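Translation initiation factor eIF-2B (Pyrococcus horikoshii, PDB 1VB5) probably acts, as a regulatory subunit of archaeal initiation factor 2B, in the exchange of initiation factor 2-bound GDP for GTP. Local coordinates at residues 56-68 against 221-235. Residues are numbered along the deposited sequence; the frame is centred on the assembly and turned at random.
Sequences VKVNPSMASLYNL and YKFHPTLKSGDVMLM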
loop_
_atom_site.group_PDB
_atom_site.type_symbol
_atom_site.label_atom_id
_atom_site.label_comp_id
_atom_site.label_asym_id
_atom_site.label_seq_id
_atom_site.Cartn_x
_atom_site.Cartn_y
_atom_site.Cartn_z
ATOM N N VAL B 56 26.290 11.690 4.648
ATOM C CA VAL B 56 25.489 11.475 3.453
ATOM C C VAL B 56 25.195 9.985 3.256
ATOM O O VAL B 56 24.129 9.623 2.756
ATOM C CB VAL B 56 26.207 12.040 2.202
ATOM C CG1 VAL B 56 25.509 11.580 0.934
ATOM C CG2 VAL B 56 26.213 13.566 2.259
ATOM N N LYS B 57 26.134 9.127 3.658
ATOM C CA LYS B 57 25.966 7.678 3.525
ATOM C C LYS B 57 24.863 7.132 4.427
ATOM O O LYS B 57 24.305 6.067 4.156
ATOM C CB LYS B 57 27.270 6.943 3.848
ATOM C CG LYS B 57 28.356 7.079 2.798
ATOM C CD LYS B 57 29.595 6.299 3.214
ATOM C CE LYS B 57 30.759 6.528 2.259
ATOM N NZ LYS B 57 32.015 5.891 2.762
ATOM N N VAL B 58 24.553 7.850 5.501
ATOM C CA VAL B 58 23.511 7.412 6.419
ATOM C C VAL B 58 22.229 7.116 5.640
ATOM O O VAL B 58 21.577 6.097 5.865
ATOM C CB VAL B 58 23.229 8.485 7.488
ATOM C CG1 VAL B 58 22.048 8.074 8.354
ATOM C CG2 VAL B 58 24.464 8.681 8.344
ATOM N N ASN B 59 21.874 8.014 4.725
ATOM C CA ASN B 59 20.686 7.836 3.897
ATOM C C ASN B 59 20.800 8.705 2.652
ATOM O O ASN B 59 20.422 9.877 2.661
ATOM C CB ASN B 59 19.419 8.210 4.665
ATOM C CG ASN B 59 18.154 7.831 3.911
ATOM O OD1 ASN B 59 18.080 7.981 2.689
ATOM N ND2 ASN B 59 17.150 7.349 4.634
ATOM N N PRO B 60 21.335 8.137 1.559
ATOM C CA PRO B 60 21.500 8.866 0.297
ATOM C C PRO B 60 20.180 9.361 -0.299
ATOM O O PRO B 60 20.184 10.068 -1.305
ATOM C CB PRO B 60 22.195 7.846 -0.603
ATOM C CG PRO B 60 22.975 7.009 0.372
ATOM C CD PRO B 60 21.977 6.813 1.487
ATOM N N SER B 61 19.059 8.988 0.318
ATOM C CA SER B 61 17.742 9.411 -0.164
ATOM C C SER B 61 17.301 10.740 0.453
ATOM O O SER B 61 16.304 11.323 0.033
ATOM C CB SER B 61 16.680 8.343 0.144
ATOM O OG SER B 61 16.909 7.143 -0.580
ATOM N N MET B 62 18.038 11.212 1.454
ATOM C CA MET B 62 17.689 12.465 2.116
ATOM C C MET B 62 18.623 13.606 1.737
ATOM O O MET B 62 19.802 13.617 2.099
ATOM C CB MET B 62 17.678 12.277 3.633
ATOM C CG MET B 62 16.512 11.436 4.128
ATOM S SD MET B 62 16.440 11.339 5.922
ATOM C CE MET B 62 15.014 10.260 6.158
ATOM N N ALA B 63 18.075 14.568 1.005
ATOM C CA ALA B 63 18.835 15.722 0.545
ATOM C C ALA B 63 19.304 16.613 1.689
ATOM O O ALA B 63 20.275 17.348 1.545
ATOM C CB ALA B 63 17.993 16.536 -0.431
ATOM N N SER B 64 18.613 16.550 2.821
ATOM C CA SER B 64 18.975 17.375 3.963
ATOM C C SER B 64 20.389 17.049 4.430
ATOM O O SER B 64 21.143 17.942 4.818
ATOM C CB SER B 64 17.983 17.170 5.109
ATOM O OG SER B 64 18.037 15.843 5.593
ATOM N N LEU B 65 20.752 15.771 4.379
ATOM C CA LEU B 65 22.083 15.360 4.797
ATOM C C LEU B 65 23.141 15.887 3.833
ATOM O O LEU B 65 24.204 16.346 4.254
ATOM C CB LEU B 65 22.159 13.834 4.891
ATOM C CG LEU B 65 21.188 13.227 5.907
ATOM C CD1 LEU B 65 21.348 11.712 5.934
ATOM C CD2 LEU B 65 21.458 13.816 7.284
ATOM N N TYR B 66 22.851 15.820 2.539
ATOM C CA TYR B 66 23.777 16.317 1.529
ATOM C C TYR B 66 23.959 17.834 1.667
ATOM O O TYR B 66 25.078 18.337 1.588
ATOM C CB TYR B 66 23.259 15.999 0.125
ATOM C CG TYR B 66 24.020 16.706 -0.977
ATOM C CD1 TYR B 66 25.085 16.086 -1.630
ATOM C CD2 TYR B 66 23.683 18.008 -1.356
ATOM C CE1 TYR B 66 25.796 16.747 -2.638
ATOM C CE2 TYR B 66 24.386 18.679 -2.356
ATOM C CZ TYR B 66 25.435 18.045 -2.991
ATOM O OH TYR B 66 26.115 18.710 -3.987
ATOM N N ASN B 67 22.859 18.562 1.854
ATOM C CA ASN B 67 22.950 20.008 1.998
ATOM C C ASN B 67 23.635 20.396 3.309
ATOM O O ASN B 67 24.309 21.419 3.379
ATOM C CB ASN B 67 21.566 20.655 1.902
ATOM C CG ASN B 67 21.039 20.675 0.480
ATOM O OD1 ASN B 67 21.790 20.918 -0.463
ATOM N ND2 ASN B 67 19.742 20.431 0.318
ATOM N N LEU B 68 23.461 19.581 4.345
ATOM C CA LEU B 68 24.111 19.852 5.621
ATOM C C LEU B 68 25.617 19.772 5.394
ATOM O O LEU B 68 26.371 20.645 5.831
ATOM C CB LEU B 68 23.698 18.817 6.674
ATOM C CG LEU B 68 24.620 18.684 7.901
ATOM C CD1 LEU B 68 24.637 19.981 8.696
ATOM C CD2 LEU B 68 24.148 17.535 8.775
ATOM N N TYR B 221 16.125 23.203 2.234
ATOM C CA TYR B 221 17.315 22.387 2.438
ATOM C C TYR B 221 17.060 20.925 2.061
ATOM O O TYR B 221 17.932 20.073 2.221
ATOM C CB TYR B 221 17.834 22.517 3.884
ATOM C CG TYR B 221 16.924 21.974 4.963
ATOM C CD1 TYR B 221 16.831 20.602 5.202
ATOM C CD2 TYR B 221 16.140 22.830 5.734
ATOM C CE1 TYR B 221 15.979 20.096 6.179
ATOM C CE2 TYR B 221 15.282 22.335 6.713
ATOM C CZ TYR B 221 15.206 20.968 6.927
ATOM O OH TYR B 221 14.340 20.470 7.879
ATOM N N LYS B 222 15.864 20.644 1.547
ATOM C CA LYS B 222 15.528 19.286 1.118
ATOM C C LYS B 222 15.585 19.187 -0.404
ATOM O O LYS B 222 15.358 18.122 -0.981
ATOM C CB LYS B 222 14.144 18.880 1.635
ATOM C CG LYS B 222 14.129 18.649 3.137
ATOM C CD LYS B 222 12.747 18.307 3.661
ATOM C CE LYS B 222 12.827 17.802 5.096
ATOM N NZ LYS B 222 11.487 17.428 5.623
ATOM N N PHE B 223 15.888 20.311 -1.049
ATOM C CA PHE B 223 16.015 20.352 -2.504
ATOM C C PHE B 223 17.459 19.987 -2.842
ATOM O O PHE B 223 18.391 20.621 -2.342
ATOM C CB PHE B 223 15.719 21.762 -3.041
ATOM C CG PHE B 223 14.254 22.118 -3.076
ATOM C CD1 PHE B 223 13.481 22.076 -1.923
ATOM C CD2 PHE B 223 13.658 22.528 -4.267
ATOM C CE1 PHE B 223 12.129 22.442 -1.949
ATOM C CE2 PHE B 223 12.311 22.895 -4.306
ATOM C CZ PHE B 223 11.545 22.852 -3.139
ATOM N N HIS B 224 17.656 18.959 -3.666
ATOM C CA HIS B 224 19.011 18.570 -4.046
ATOM C C HIS B 224 19.338 19.379 -5.299
ATOM O O HIS B 224 18.558 19.410 -6.258
ATOM C CB HIS B 224 19.086 17.073 -4.332
ATOM C CG HIS B 224 20.484 16.543 -4.385
ATOM N ND1 HIS B 224 20.997 15.696 -3.425
ATOM C CD2 HIS B 224 21.478 16.744 -5.279
ATOM C CE1 HIS B 224 22.248 15.397 -3.727
ATOM N NE2 HIS B 224 22.564 16.021 -4.848
ATOM N N PRO B 225 20.501 20.045 -5.312
ATOM C CA PRO B 225 20.915 20.870 -6.449
ATOM C C PRO B 225 21.417 20.209 -7.726
ATOM O O PRO B 225 21.423 20.846 -8.777
ATOM C CB PRO B 225 21.975 21.777 -5.832
ATOM C CG PRO B 225 22.648 20.853 -4.866
ATOM C CD PRO B 225 21.474 20.147 -4.208
ATOM N N THR B 226 21.824 18.948 -7.660
ATOM C CA THR B 226 22.363 18.303 -8.852
ATOM C C THR B 226 21.808 16.932 -9.223
ATOM O O THR B 226 21.895 16.523 -10.377
ATOM C CB THR B 226 23.884 18.148 -8.716
ATOM O OG1 THR B 226 24.170 17.282 -7.611
ATOM C CG2 THR B 226 24.535 19.500 -8.462
ATOM N N LEU B 227 21.254 16.219 -8.250
ATOM C CA LEU B 227 20.740 14.876 -8.492
ATOM C C LEU B 227 19.400 14.847 -9.233
ATOM O O LEU B 227 18.429 15.467 -8.799
ATOM C CB LEU B 227 20.621 14.138 -7.154
ATOM C CG LEU B 227 20.420 12.624 -7.141
ATOM C CD1 LEU B 227 21.582 11.922 -7.833
ATOM C CD2 LEU B 227 20.315 12.170 -5.699
ATOM N N LYS B 228 19.366 14.132 -10.358
ATOM C CA LYS B 228 18.153 13.993 -11.167
ATOM C C LYS B 228 17.409 12.724 -10.743
ATOM O O LYS B 228 18.009 11.800 -10.202
ATOM C CB LYS B 228 18.504 13.908 -12.659
ATOM C CG LYS B 228 19.003 15.212 -13.293
ATOM C CD LYS B 228 17.883 16.254 -13.385
ATOM C CE LYS B 228 18.257 17.436 -14.287
ATOM N NZ LYS B 228 17.152 18.443 -14.412
ATOM N N SER B 229 16.103 12.688 -10.993
ATOM C CA SER B 229 15.270 11.548 -10.620
ATOM C C SER B 229 15.844 10.193 -11.024
ATOM O O SER B 229 15.894 9.265 -10.214
ATOM C CB SER B 229 13.874 11.708 -11.228
ATOM O OG SER B 229 13.949 11.888 -12.632
ATOM N N GLY B 230 16.281 10.083 -12.273
ATOM C CA GLY B 230 16.824 8.829 -12.757
ATOM C C GLY B 230 18.084 8.326 -12.071
ATOM O O GLY B 230 18.447 7.158 -12.229
ATOM N N ASP B 231 18.751 9.182 -11.304
ATOM C CA ASP B 231 19.982 8.769 -10.637
ATOM C C ASP B 231 19.852 8.607 -9.126
ATOM O O ASP B 231 20.825 8.284 -8.445
ATOM C CB ASP B 231 21.101 9.762 -10.956
ATOM C CG ASP B 231 21.404 9.838 -12.443
ATOM O OD1 ASP B 231 21.701 8.781 -13.040
ATOM O OD2 ASP B 231 21.345 10.950 -13.015
ATOM N N VAL B 232 18.650 8.817 -8.605
ATOM C CA VAL B 232 18.416 8.702 -7.170
ATOM C C VAL B 232 18.652 7.297 -6.619
ATOM O O VAL B 232 18.323 6.300 -7.265
ATOM C CB VAL B 232 16.977 9.130 -6.814
ATOM C CG1 VAL B 232 16.698 8.863 -5.340
ATOM C CG2 VAL B 232 16.788 10.603 -7.130
ATOM N N MET B 233 19.237 7.235 -5.424
ATOM C CA MET B 233 19.502 5.974 -4.734
ATOM C C MET B 233 18.398 5.784 -3.696
ATOM O O MET B 233 18.229 6.626 -2.809
ATOM C CB MET B 233 20.849 6.021 -4.005
ATOM C CG MET B 233 22.083 5.975 -4.892
ATOM S SD MET B 233 23.610 6.246 -3.931
ATOM C CE MET B 233 23.864 4.615 -3.180
ATOM N N LEU B 234 17.646 4.692 -3.803
ATOM C CA LEU B 234 16.570 4.413 -2.853
ATOM C C LEU B 234 17.063 3.396 -1.825
ATOM O O LEU B 234 17.275 2.223 -2.146
ATOM C CB LEU B 234 15.342 3.876 -3.591
ATOM C CG LEU B 234 14.800 4.785 -4.702
ATOM C CD1 LEU B 234 13.648 4.095 -5.418
ATOM C CD2 LEU B 234 14.353 6.115 -4.110
ATOM N N MET B 235 17.246 3.862 -0.592
ATOM C CA MET B 235 17.744 3.029 0.501
ATOM C C MET B 235 16.832 1.849 0.840
ATOM O O MET B 235 15.606 1.937 0.737
ATOM C CB MET B 235 17.976 3.897 1.747
ATOM C CG MET B 235 18.697 3.187 2.886
ATOM S SD MET B 235 19.152 4.297 4.249
ATOM C CE MET B 235 17.735 4.124 5.347
HETATM O O HOH W 1 20.394 9.219 -4.077
HETATM O O HOH W 2 26.901 17.262 -6.364
#
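The backbones of 56-68 and 221-235 approach at two places, with CA atoms 4.9 Å apart at Ser64 and Lys222 and 5.8 Å apart at Ser61 and Leu234, so the loop after strand 214-217 touches both the turn Asn59–Met62 and the helix that follows it. At the helical end the Asn67 amide uses both hydrogens of ND2: one goes to Tyr221 O at 2.7 Å, the other to Phe223 O at 3.0 Å. Both acceptors lie in the amide plane, which fixes its rotation, although ND2 sits well above each carbonyl plane. The preceding residue, Tyr66, holds CG anti to its own N (chi1 169°) and receives His224 over one ring face, CE1 lying 3.5 Å from Tyr66 CG with the planes inclined at 32°; Leu227 CB covers the imidazole's other face. Pro225 CG also packs against the phenol, whose hydroxyl shares a water with Thr226 OG1. Replacing Tyr66 with an alanine is likely to uncover the imidazole face turned to the phenol, open a gap beside Pro225 and leave the water without one of its two partners. At the turn, Ser61 OG donates in the carbonyl plane to Met233 O (2.6 Å) and accepts from Met235 N, while a second water links Pro60 O to Met233 N. Asn59 OD1 closes an Asx turn onto Ser61 N, and its ND2 meets Met235 CE at 3.4 Å. The contact thus joins the connection between helices 41-58 and 63-71 to the alpha/beta domain, with Ala63 and His224 resting on Met187 of strand 187-188, Ser61 and Met235 on Phe251 of strand 251-254, and Ser64 on helix 21-38.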